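Local atomic coordinates of extracellular solute-binding protein family 1 (Kribbella flavida, PDB entry 5IXP), a protein that probably binds an extracellular solute and delivers it to an ABC transporter for uptake. Residues F12-L17 / Y109-G114; G129-R134 / A138-D143; A233-A236 / W240-G243; Q299-F304 / V314-S319. One frame throughout, in Å; residues are numbered along the deposited sequence. Where two conformers were deposited one is given.

Interaction 1. Residues F12-L17 / Y109-G114; sequences FGYSDL and YGTDIG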
loop_
_atom_site.group_PDB
_atom_site.type_symbol
_atom_site.label_atom_id
_atom_site.label_comp_id
_atom_site.label_asym_id
_atom_site.label_seq_id
_atom_site.Cartn_x
_atom_site.Cartn_y
_atom_site.Cartn_z
ATOM N N PHE A 12 -7.970 12.529 -4.579
ATOM C CA PHE A 12 -6.861 13.055 -3.797
ATOM C C PHE A 12 -7.306 14.066 -2.747
ATOM O O PHE A 12 -6.523 14.378 -1.843
ATOM C CB PHE A 12 -5.812 13.676 -4.728
ATOM C CG PHE A 12 -4.831 12.667 -5.271
ATOM C CD1 PHE A 12 -5.281 11.571 -5.973
ATOM C CD2 PHE A 12 -3.467 12.810 -5.064
ATOM C CE1 PHE A 12 -4.394 10.626 -6.472
ATOM C CE2 PHE A 12 -2.567 11.870 -5.554
ATOM C CZ PHE A 12 -3.042 10.764 -6.256
ATOM N N GLY A 13 -8.535 14.570 -2.828
ATOM C CA GLY A 13 -9.006 15.516 -1.832
ATOM C C GLY A 13 -8.428 16.907 -1.962
ATOM O O GLY A 13 -8.442 17.667 -0.987
ATOM N N TYR A 14 -7.949 17.278 -3.150
ATOM C CA TYR A 14 -7.219 18.528 -3.349
ATOM C C TYR A 14 -8.100 19.712 -3.752
ATOM O O TYR A 14 -7.580 20.827 -3.868
ATOM C CB TYR A 14 -6.153 18.345 -4.430
ATOM C CG TYR A 14 -4.931 17.544 -4.043
ATOM C CD1 TYR A 14 -4.000 17.178 -5.013
ATOM C CD2 TYR A 14 -4.673 17.194 -2.707
ATOM C CE1 TYR A 14 -2.856 16.467 -4.688
ATOM C CE2 TYR A 14 -3.521 16.468 -2.372
ATOM C CZ TYR A 14 -2.619 16.114 -3.375
ATOM O OH TYR A 14 -1.473 15.409 -3.076
ATOM N N SER A 15 -9.398 19.512 -3.988
ATOM C CA SER A 15 -10.199 20.574 -4.612
ATOM C C SER A 15 -10.125 21.891 -3.837
ATOM O O SER A 15 -9.924 22.961 -4.431
ATOM C CB SER A 15 -11.654 20.129 -4.757
ATOM O OG SER A 15 -11.752 19.068 -5.696
ATOM N N ASP A 16 -10.294 21.842 -2.513
ATOM C CA ASP A 16 -10.203 23.083 -1.743
ATOM C C ASP A 16 -8.780 23.616 -1.725
ATOM O O ASP A 16 -8.573 24.834 -1.665
ATOM C CB ASP A 16 -10.674 22.882 -0.299
ATOM C CG ASP A 16 -12.113 22.427 -0.207
ATOM O OD1 ASP A 16 -12.912 22.809 -1.089
ATOM O OD2 ASP A 16 -12.441 21.689 0.753
ATOM N N LEU A 17 -7.791 22.719 -1.768
ATOM C CA LEU A 17 -6.404 23.155 -1.708
ATOM C C LEU A 17 -6.036 23.977 -2.934
ATOM O O LEU A 17 -5.293 24.957 -2.820
ATOM C CB LEU A 17 -5.470 21.955 -1.572
ATOM C CG LEU A 17 -5.733 21.062 -0.361
ATOM C CD1 LEU A 17 -4.615 20.053 -0.194
ATOM C CD2 LEU A 17 -5.890 21.904 0.887
ATOM N N TYR A 109 7.167 13.544 -4.615
ATOM C CA TYR A 109 6.819 13.999 -3.276
ATOM C C TYR A 109 5.643 13.175 -2.758
ATOM O O TYR A 109 4.592 13.118 -3.405
ATOM C CB TYR A 109 6.443 15.479 -3.292
ATOM C CG TYR A 109 7.603 16.439 -3.419
ATOM C CD1 TYR A 109 8.861 16.118 -2.911
ATOM C CD2 TYR A 109 7.428 17.690 -4.006
ATOM C CE1 TYR A 109 9.922 17.013 -2.986
ATOM C CE2 TYR A 109 8.486 18.594 -4.099
ATOM C CZ TYR A 109 9.728 18.248 -3.592
ATOM O OH TYR A 109 10.776 19.150 -3.680
ATOM N N GLY A 110 5.806 12.580 -1.578
ATOM C CA GLY A 110 4.829 11.612 -1.100
ATOM C C GLY A 110 3.528 12.244 -0.621
ATOM O O GLY A 110 3.518 13.252 0.097
ATOM N N THR A 111 2.408 11.627 -1.025
ATOM C CA THR A 111 1.099 12.034 -0.535
ATOM C C THR A 111 0.716 11.129 0.631
ATOM O O THR A 111 1.349 11.211 1.687
ATOM C CB THR A 111 0.050 12.019 -1.660
ATOM O OG1 THR A 111 -0.178 10.679 -2.117
ATOM C CG2 THR A 111 0.536 12.872 -2.840
ATOM N N ASP A 112 -0.292 10.265 0.478
ATOM C CA ASP A 112 -0.732 9.462 1.613
ATOM C C ASP A 112 0.006 8.115 1.663
ATOM O O ASP A 112 0.844 7.799 0.810
ATOM C CB ASP A 112 -2.251 9.274 1.575
ATOM C CG ASP A 112 -2.727 8.502 0.344
ATOM O OD1 ASP A 112 -1.976 8.406 -0.649
ATOM O OD2 ASP A 112 -3.873 7.994 0.368
ATOM N N ILE A 113 -0.292 7.319 2.699
ATOM C CA ILE A 113 0.268 5.978 2.864
ATOM C C ILE A 113 -0.823 5.036 3.362
ATOM O O ILE A 113 -1.904 5.458 3.776
ATOM C CB ILE A 113 1.469 5.944 3.842
ATOM C CG1 ILE A 113 1.174 6.761 5.112
ATOM C CG2 ILE A 113 2.746 6.415 3.142
ATOM C CD1 ILE A 113 2.191 6.498 6.256
ATOM N N GLY A 114 -0.511 3.738 3.345
ATOM C CA GLY A 114 -1.396 2.733 3.886
ATOM C C GLY A 114 -0.708 1.890 4.942
ATOM O O GLY A 114 -0.489 0.686 4.757
#

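Interaction 2. Residues G129-R134 / A138-D143; sequences GLPTDR and AKLFPD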
loop_
_atom_site.group_PDB
_atom_site.type_symbol
_atom_site.label_atom_id
_atom_site.label_comp_id
_atom_site.label_asym_id
_atom_site.label_seq_id
_atom_site.Cartn_x
_atom_site.Cartn_y
_atom_site.Cartn_z
ATOM N N GLY A 129 -11.780 -19.080 21.781
ATOM C CA GLY A 129 -10.943 -19.070 22.964
ATOM C C GLY A 129 -9.743 -18.155 22.890
ATOM O O GLY A 129 -8.887 -18.212 23.780
ATOM N N LEU A 130 -9.650 -17.318 21.854
ATOM C CA LEU A 130 -8.580 -16.343 21.724
ATOM C C LEU A 130 -8.878 -15.114 22.571
ATOM O O LEU A 130 -10.026 -14.881 22.957
ATOM C CB LEU A 130 -8.420 -15.931 20.262
ATOM C CG LEU A 130 -7.700 -16.925 19.355
ATOM C CD1 LEU A 130 -7.787 -16.489 17.895
ATOM C CD2 LEU A 130 -6.253 -17.067 19.799
ATOM N N PRO A 131 -7.864 -14.300 22.870
ATOM C CA PRO A 131 -8.137 -12.998 23.485
ATOM C C PRO A 131 -8.922 -12.121 22.519
ATOM O O PRO A 131 -8.901 -12.319 21.300
ATOM C CB PRO A 131 -6.740 -12.423 23.744
ATOM C CG PRO A 131 -5.876 -13.074 22.699
ATOM C CD PRO A 131 -6.416 -14.488 22.625
ATOM N N THR A 132 -9.638 -11.149 23.075
ATOM C CA THR A 132 -10.385 -10.206 22.247
ATOM C C THR A 132 -9.948 -8.764 22.428
ATOM O O THR A 132 -10.136 -7.958 21.512
ATOM C CB THR A 132 -11.889 -10.297 22.543
ATOM O OG1 THR A 132 -12.096 -10.126 23.947
ATOM C CG2 THR A 132 -12.449 -11.653 22.107
ATOM N N ASP A 133 -9.390 -8.417 23.586
ATOM C CA ASP A 133 -8.877 -7.073 23.805
ATOM C C ASP A 133 -7.716 -6.815 22.856
ATOM O O ASP A 133 -6.792 -7.627 22.766
ATOM C CB ASP A 133 -8.412 -6.928 25.250
ATOM C CG ASP A 133 -8.010 -5.504 25.595
ATOM O OD1 ASP A 133 -6.973 -5.025 25.089
ATOM O OD2 ASP A 133 -8.726 -4.871 26.393
ATOM N N ARG A 134 -7.753 -5.673 22.158
ATOM C CA ARG A 134 -6.737 -5.425 21.135
ATOM C C ARG A 134 -5.328 -5.373 21.723
ATOM O O ARG A 134 -4.358 -5.690 21.024
ATOM C CB ARG A 134 -7.054 -4.137 20.354
ATOM C CG ARG A 134 -6.872 -2.833 21.113
ATOM C CD ARG A 134 -7.180 -1.617 20.222
ATOM N NE ARG A 134 -8.597 -1.569 19.859
ATOM C CZ ARG A 134 -9.538 -0.956 20.574
ATOM N NH1 ARG A 134 -10.801 -0.986 20.168
ATOM N NH2 ARG A 134 -9.222 -0.310 21.694
ATOM N N ALA A 138 -2.652 -8.008 20.166
ATOM C CA ALA A 138 -1.380 -7.540 19.620
ATOM C C ALA A 138 -0.217 -8.440 20.025
ATOM O O ALA A 138 0.738 -8.600 19.254
ATOM C CB ALA A 138 -1.119 -6.094 20.063
ATOM N N LYS A 139 -0.274 -9.039 21.219
ATOM C CA LYS A 139 0.820 -9.898 21.664
ATOM C C LYS A 139 0.863 -11.232 20.932
ATOM O O LYS A 139 1.887 -11.914 20.994
ATOM C CB LYS A 139 0.718 -10.152 23.166
ATOM C CG LYS A 139 0.704 -8.895 24.016
ATOM C CD LYS A 139 0.481 -9.255 25.482
ATOM C CE LYS A 139 0.306 -8.019 26.335
ATOM N NZ LYS A 139 0.016 -8.383 27.752
ATOM N N LEU A 140 -0.210 -11.616 20.242
ATOM C CA LEU A 140 -0.224 -12.879 19.511
ATOM C C LEU A 140 0.608 -12.849 18.235
ATOM O O LEU A 140 1.046 -13.911 17.776
ATOM C CB LEU A 140 -1.651 -13.257 19.125
ATOM C CG LEU A 140 -2.661 -13.646 20.186
ATOM C CD1 LEU A 140 -3.999 -13.887 19.497
ATOM C CD2 LEU A 140 -2.186 -14.888 20.902
ATOM N N PHE A 141 0.816 -11.679 17.639
ATOM C CA PHE A 141 1.303 -11.621 16.258
ATOM C C PHE A 141 2.626 -10.893 16.056
ATOM O O PHE A 141 2.723 -10.098 15.115
ATOM C CB PHE A 141 0.289 -10.903 15.361
ATOM C CG PHE A 141 -1.099 -11.431 15.461
ATOM C CD1 PHE A 141 -1.332 -12.791 15.603
ATOM C CD2 PHE A 141 -2.182 -10.562 15.411
ATOM C CE1 PHE A 141 -2.623 -13.277 15.696
ATOM C CE2 PHE A 141 -3.473 -11.044 15.496
ATOM C CZ PHE A 141 -3.693 -12.408 15.647
ATOM N N PRO A 142 3.668 -11.122 16.858
ATOM C CA PRO A 142 4.907 -10.362 16.617
ATOM C C PRO A 142 5.565 -10.707 15.288
ATOM O O PRO A 142 6.213 -9.843 14.680
ATOM C CB PRO A 142 5.790 -10.740 17.815
ATOM C CG PRO A 142 5.338 -12.095 18.192
ATOM C CD PRO A 142 3.831 -12.075 17.973
ATOM N N ASP A 143 5.377 -11.931 14.798
ATOM C CA ASP A 143 6.008 -12.383 13.570
ATOM C C ASP A 143 5.048 -13.314 12.842
ATOM O O ASP A 143 4.018 -13.727 13.383
ATOM C CB ASP A 143 7.343 -13.073 13.853
ATOM C CG ASP A 143 7.241 -14.110 14.942
ATOM O OD1 ASP A 143 6.360 -14.979 14.875
ATOM O OD2 ASP A 143 8.051 -14.058 15.882
#

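Interaction 3. Residues A233-A236 / W240-G243; sequences ATMA and WLLG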
loop_
_atom_site.group_PDB
_atom_site.type_symbol
_atom_site.label_atom_id
_atom_site.label_comp_id
_atom_site.label_asym_id
_atom_site.label_seq_id
_atom_site.Cartn_x
_atom_site.Cartn_y
_atom_site.Cartn_z
ATOM N N ALA A 233 -11.263 -14.610 9.664
ATOM C CA ALA A 233 -11.213 -13.951 10.964
ATOM C C ALA A 233 -10.204 -12.814 11.072
ATOM O O ALA A 233 -10.300 -12.032 12.026
ATOM C CB ALA A 233 -10.902 -14.972 12.074
ATOM N N THR A 234 -9.229 -12.712 10.160
ATOM C CA THR A 234 -8.238 -11.637 10.204
ATOM C C THR A 234 -7.940 -11.134 8.795
ATOM O O THR A 234 -8.178 -11.824 7.799
ATOM C CB THR A 234 -6.903 -12.068 10.829
ATOM O OG1 THR A 234 -6.223 -12.954 9.924
ATOM C CG2 THR A 234 -7.100 -12.773 12.181
HETATM N N MSE A 235 -7.398 -9.918 8.730
HETATM C CA MSE A 235 -6.808 -9.376 7.500
HETATM C C MSE A 235 -5.615 -8.483 7.812
HETATM O O MSE A 235 -5.632 -7.757 8.812
HETATM C CB MSE A 235 -7.820 -8.547 6.693
HETATM C CG MSE A 235 -8.858 -9.318 5.905
HETATM SE SE MSE A 235 -9.629 -8.071 4.609
HETATM C CE MSE A 235 -8.081 -7.979 3.372
ATOM N N ALA A 236 -4.590 -8.526 6.956
ATOM C CA ALA A 236 -3.585 -7.476 6.954
ATOM C C ALA A 236 -4.243 -6.213 6.421
ATOM O O ALA A 236 -4.866 -6.228 5.355
ATOM C CB ALA A 236 -2.379 -7.869 6.102
ATOM N N TRP A 240 -6.643 2.622 5.167
ATOM C CA TRP A 240 -7.712 2.928 4.219
ATOM C C TRP A 240 -8.646 1.746 3.973
ATOM O O TRP A 240 -9.726 1.940 3.405
ATOM C CB TRP A 240 -7.133 3.416 2.879
ATOM C CG TRP A 240 -6.153 2.466 2.203
ATOM C CD1 TRP A 240 -4.786 2.531 2.244
ATOM C CD2 TRP A 240 -6.473 1.341 1.378
ATOM N NE1 TRP A 240 -4.234 1.511 1.500
ATOM C CE2 TRP A 240 -5.248 0.767 0.957
ATOM C CE3 TRP A 240 -7.670 0.759 0.953
ATOM C CZ2 TRP A 240 -5.193 -0.368 0.141
ATOM C CZ3 TRP A 240 -7.610 -0.369 0.140
ATOM C CH2 TRP A 240 -6.379 -0.916 -0.257
ATOM N N LEU A 241 -8.263 0.534 4.372
ATOM C CA LEU A 241 -9.131 -0.617 4.154
ATOM C C LEU A 241 -10.263 -0.704 5.175
ATOM O O LEU A 241 -11.263 -1.384 4.909
ATOM C CB LEU A 241 -8.301 -1.907 4.171
ATOM C CG LEU A 241 -8.989 -3.192 3.699
ATOM C CD1 LEU A 241 -9.332 -3.106 2.217
ATOM C CD2 LEU A 241 -8.116 -4.404 3.987
ATOM N N LEU A 242 -10.140 -0.025 6.321
ATOM C CA LEU A 242 -11.190 -0.080 7.340
ATOM C C LEU A 242 -12.554 0.270 6.753
ATOM O O LEU A 242 -13.556 -0.404 7.027
ATOM C CB LEU A 242 -10.857 0.860 8.503
ATOM C CG LEU A 242 -9.592 0.510 9.282
ATOM C CD1 LEU A 242 -9.280 1.586 10.321
ATOM C CD2 LEU A 242 -9.779 -0.821 9.943
ATOM N N GLY A 243 -12.608 1.325 5.936
ATOM C CA GLY A 243 -13.873 1.720 5.340
ATOM C C GLY A 243 -14.407 0.707 4.350
ATOM O O GLY A 243 -15.623 0.560 4.207
#

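Interaction 4. Residues Q299-F304 / V314-S319; sequences QQIKVF and VDAYES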
loop_
_atom_site.group_PDB
_atom_site.type_symbol
_atom_site.label_atom_id
_atom_site.label_comp_id
_atom_site.label_asym_id
_atom_site.label_seq_id
_atom_site.Cartn_x
_atom_site.Cartn_y
_atom_site.Cartn_z
ATOM N N GLN A 299 -1.269 20.627 4.632
ATOM C CA GLN A 299 -2.174 20.178 3.583
ATOM C C GLN A 299 -2.528 18.707 3.745
ATOM O O GLN A 299 -3.670 18.314 3.489
ATOM C CB GLN A 299 -1.569 20.454 2.207
ATOM C CG GLN A 299 -1.794 21.912 1.757
ATOM C CD GLN A 299 -1.106 22.916 2.660
ATOM O OE1 GLN A 299 -1.757 23.613 3.441
ATOM N NE2 GLN A 299 0.219 23.007 2.549
ATOM N N GLN A 300 -1.580 17.883 4.190
ATOM C CA GLN A 300 -1.927 16.483 4.413
ATOM C C GLN A 300 -2.947 16.338 5.537
ATOM O O GLN A 300 -3.799 15.438 5.490
ATOM C CB GLN A 300 -0.666 15.664 4.688
ATOM C CG GLN A 300 0.327 15.698 3.519
ATOM C CD GLN A 300 1.017 14.362 3.308
ATOM O OE1 GLN A 300 0.691 13.381 3.963
ATOM N NE2 GLN A 300 1.974 14.324 2.399
ATOM N N ILE A 301 -2.910 17.228 6.530
ATOM C CA ILE A 301 -3.949 17.214 7.558
ATOM C C ILE A 301 -5.302 17.589 6.962
ATOM O O ILE A 301 -6.323 16.963 7.273
ATOM C CB ILE A 301 -3.562 18.139 8.723
ATOM C CG1 ILE A 301 -2.380 17.533 9.485
ATOM C CG2 ILE A 301 -4.772 18.375 9.634
ATOM C CD1 ILE A 301 -1.699 18.491 10.417
ATOM N N LYS A 302 -5.341 18.605 6.092
ATOM C CA LYS A 302 -6.608 18.973 5.463
ATOM C C LYS A 302 -7.184 17.813 4.658
ATOM O O LYS A 302 -8.392 17.548 4.715
ATOM C CB LYS A 302 -6.424 20.197 4.569
ATOM C CG LYS A 302 -6.069 21.456 5.312
ATOM C CD LYS A 302 -5.692 22.544 4.317
ATOM C CE LYS A 302 -5.012 23.718 4.980
ATOM N NZ LYS A 302 -4.378 24.601 3.965
ATOM N N VAL A 303 -6.332 17.111 3.905
ATOM C CA VAL A 303 -6.780 15.966 3.117
ATOM C C VAL A 303 -7.266 14.850 4.033
ATOM O O VAL A 303 -8.290 14.209 3.764
ATOM C CB VAL A 303 -5.642 15.490 2.188
ATOM C CG1 VAL A 303 -5.981 14.149 1.541
ATOM C CG2 VAL A 303 -5.317 16.568 1.117
ATOM N N PHE A 304 -6.539 14.601 5.127
ATOM C CA PHE A 304 -6.972 13.603 6.100
ATOM C C PHE A 304 -8.384 13.896 6.609
ATOM O O PHE A 304 -9.220 12.991 6.699
ATOM C CB PHE A 304 -5.982 13.551 7.268
ATOM C CG PHE A 304 -6.419 12.657 8.398
ATOM C CD1 PHE A 304 -6.308 11.280 8.287
ATOM C CD2 PHE A 304 -6.915 13.197 9.583
ATOM C CE1 PHE A 304 -6.703 10.447 9.334
ATOM C CE2 PHE A 304 -7.309 12.373 10.628
ATOM C CZ PHE A 304 -7.202 11.000 10.505
ATOM N N VAL A 314 5.697 13.422 8.982
ATOM C CA VAL A 314 5.760 13.075 10.405
ATOM C C VAL A 314 5.182 14.176 11.288
ATOM O O VAL A 314 4.667 13.892 12.381
ATOM C CB VAL A 314 7.201 12.728 10.821
ATOM C CG1 VAL A 314 7.677 11.472 10.097
ATOM C CG2 VAL A 314 8.140 13.905 10.560
ATOM N N ASP A 315 5.259 15.440 10.858
ATOM C CA ASP A 315 4.713 16.513 11.686
ATOM C C ASP A 315 3.210 16.372 11.873
ATOM O O ASP A 315 2.675 16.805 12.897
ATOM C CB ASP A 315 5.013 17.885 11.079
ATOM C CG ASP A 315 6.461 18.294 11.229
ATOM O OD1 ASP A 315 7.213 17.576 11.906
ATOM O OD2 ASP A 315 6.846 19.344 10.658
ATOM N N ALA A 316 2.507 15.806 10.887
ATOM C CA ALA A 316 1.068 15.638 11.019
ATOM C C ALA A 316 0.713 14.717 12.177
ATOM O O ALA A 316 -0.397 14.810 12.715
ATOM C CB ALA A 316 0.467 15.100 9.711
ATOM N N TYR A 317 1.634 13.840 12.582
ATOM C CA TYR A 317 1.356 12.917 13.679
ATOM C C TYR A 317 1.376 13.610 15.030
ATOM O O TYR A 317 0.996 12.991 16.028
ATOM C CB TYR A 317 2.361 11.761 13.686
ATOM C CG TYR A 317 2.459 10.995 12.379
ATOM C CD1 TYR A 317 1.436 11.043 11.432
ATOM C CD2 TYR A 317 3.579 10.221 12.096
ATOM C CE1 TYR A 317 1.532 10.342 10.240
ATOM C CE2 TYR A 317 3.685 9.520 10.914
ATOM C CZ TYR A 317 2.660 9.584 9.984
ATOM O OH TYR A 317 2.769 8.878 8.802
ATOM N N GLU A 318 1.815 14.861 15.092
ATOM C CA GLU A 318 1.719 15.646 16.313
ATOM C C GLU A 318 0.399 16.390 16.408
ATOM O O GLU A 318 0.156 17.074 17.409
ATOM C CB GLU A 318 2.879 16.650 16.412
ATOM C CG GLU A 318 4.228 16.103 15.987
ATOM C CD GLU A 318 4.999 15.443 17.114
ATOM O OE1 GLU A 318 4.376 14.788 17.976
ATOM O OE2 GLU A 318 6.243 15.581 17.132
ATOM N N SER A 319 -0.452 16.279 15.395
ATOM C CA SER A 319 -1.724 16.983 15.376
ATOM C C SER A 319 -2.797 16.150 16.054
ATOM O O SER A 319 -2.977 14.976 15.719
ATOM C CB SER A 319 -2.159 17.288 13.949
ATOM O OG SER A 319 -3.480 17.792 13.955
#

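Interaction 1. Residues F12-L17 / Y109-G114
Segment 109-114, on strand 108-121, meets F12 and Y14 at T111 alone. Y109 meets the ring of W91, and G110 gives its carbonyl to W91 NE1. At T111 the methyl does the touching: with OG1 between the backbone N and the carbonyl carbon (chi1 66°), CG2 is left to meet both aromatic residues. The hydroxyl of Y14 comes tightly against it, OH to T111 CG2 being 3.2 Å, and the two side chains cross at about a right angle. F12 is looser, its CE2 lying 4.2 Å from T111 CG2 on an oblique approach. The two aromatics also brace each other, for F12 CB sits 3.9 Å above the centre of the Y14 ring, while Y14 CZ lies in plane at the edge of the F12 ring. The loop after strand 2-8 thus packs on strand 108-121 of the mixed sheet, in a protein of the solute-binding family, which is typically two-lobed. S273 pairs with T111 through the backbone, and S312 OG bonds to T111 O. Beyond T111, the carbonyl of D112 takes a hydrogen bond from K95 NZ, and G114 N is bonded to N269 OD1.

Interaction 2. Residues G129-R134 / A138-D143
L140 packs its CD1 methyl against two neighbours on the segment 129-134, L130 and P131. Its CG lies opposite the carbonyl carbon (chi1 -68°), and chi2 is extended, which carries CD1 across to the other segment. The proline ring points its CG at the leucine's end, P131 CG lying 3.8 Å from L140 CD1. L130 adopts the same kind of rotamer (chi1 -77°) but runs obliquely to L140, with L130 CD2 3.9 Å from L140 CD1 in one of the two conformers deposited. L130 also packs on F154 and W163.

The one hydrogen bond between the segments is the helical i to i+4 bond of the short helix 134-138: A138 N donates to R134 O over 3.0 Å, with the donor 36° out of the carbonyl plane. The A138 CB methyl lies beside that same oxygen, 3.4 Å from R134 O. R134 starts its side chain away from the segment 138-143, and NH1 forms a salt bridge with D258. D133, just ahead, caps the short helix by bonding OD1 to A135 N.

Past A138 the chain makes a type I turn to F141 with a weak closing bond, and D143 then N-caps helix 144-157. With G129 ending helix 122-127 in a Schellman motif, the whole is a helix-to-helix connection, folded around one N-capped helical turn.

Interaction 3. Residues A233-A236 / W240-G243
T234 OG1 is held from two sources, Y147 OH and the carbonyl O of W163, and right after this fixed residue M235 reaches over to L241. M235 is a selenomethionine whose chain bends at its last torsion (chi3 73°), swinging the terminal methyl onto the leucine. There M235 CE comes to 3.6 Å from L241 CD2, with the selenium a little farther back, M235 SE to L241 CD2 being 4.0 Å. The two side chains cross at about a right angle, meeting mainly through CE and CD2. L241 has CG anti to its backbone N (chi1 -169°), and the same CD2 methyl also lies 4.0 Å from A236 O. Strand 232-238, antiparallel to strand 108-121 and joined to it by the C119-C237 disulfide, leads after a short link into helix 241-249. M235 pairs through its backbone with C119 and also packs on F227 and D165. L241 CB also stands 4.2 Å above the indole plane of W240, offset toward the rim. That indole is itself fixed, NE1 bonding to W270 O and the ring meeting that of W270 edge-to-face.

Interaction 4. Residues Q299-F304 / V314-S319
I301 carries this contact, touching A316 and S319. Walking in from Q299, the first bond met is a side-chain bridge within the helix: K302 NZ donates to Q299 OE1 over 2.8 Å, in the carbonyl plane and on a lone pair. The amide's other end, NE2, bonds to W293 O, so both ends of this buried side chain are used. Q300 points toward the segment 314-319 but makes its firm bond just ahead of it, OE1 taking a hydrogen bond from S312 N.

I301 then meets the 3-10 segment with its longer branch. CG1 is anti to the carbonyl carbon (chi1 -69°) and CG1 and CD1 do the touching: I301 CG1 lies 3.8 Å from A316 CB, and I301 CD1 lies 3.8 Å from S319 CB. The serine oxygen passes near the same methyl, S319 OG being 4.0 Å from I301 CD1, but its polar partner is Q321 N, which it caps. Next along, K302 has a second partner for its ammonium in E20, a salt bridge, V303 packs on L17 of helix 15-24, and F304 leans on P311 and Q325.

Residues 314-318 form a 3-10 segment, with Y317 N bonded to V314 O and S319 N to A316 O, each three residues back. The arrangement is a helix packed on a 3-10 segment, after which S319, as N-cap, opens helix 320-323.

How the interactions relate
Interactions 1 and 4 lie side by side, their centres about 11 Å apart, and touch directly: F12 O is 3.4 Å from V303 CG1, so the aromatic loop rests on the helix that carries I301. Interaction 3 touches interaction 1 where W240 CD1 lies 3.8 Å from G114 CA; separately, their strands 232-238 and 108-121 are neighbours in one sheet. Interaction 2 does not touch interaction 3, though their nearest atoms are about 5 Å apart; it sits about 33 Å from interaction 1, centre to centre. Interactions 1 and 4 share one side of the chain's centre, and 2 and 3 also lie together, which is consistent with the two lobes of this family; the ligand probably binds between them.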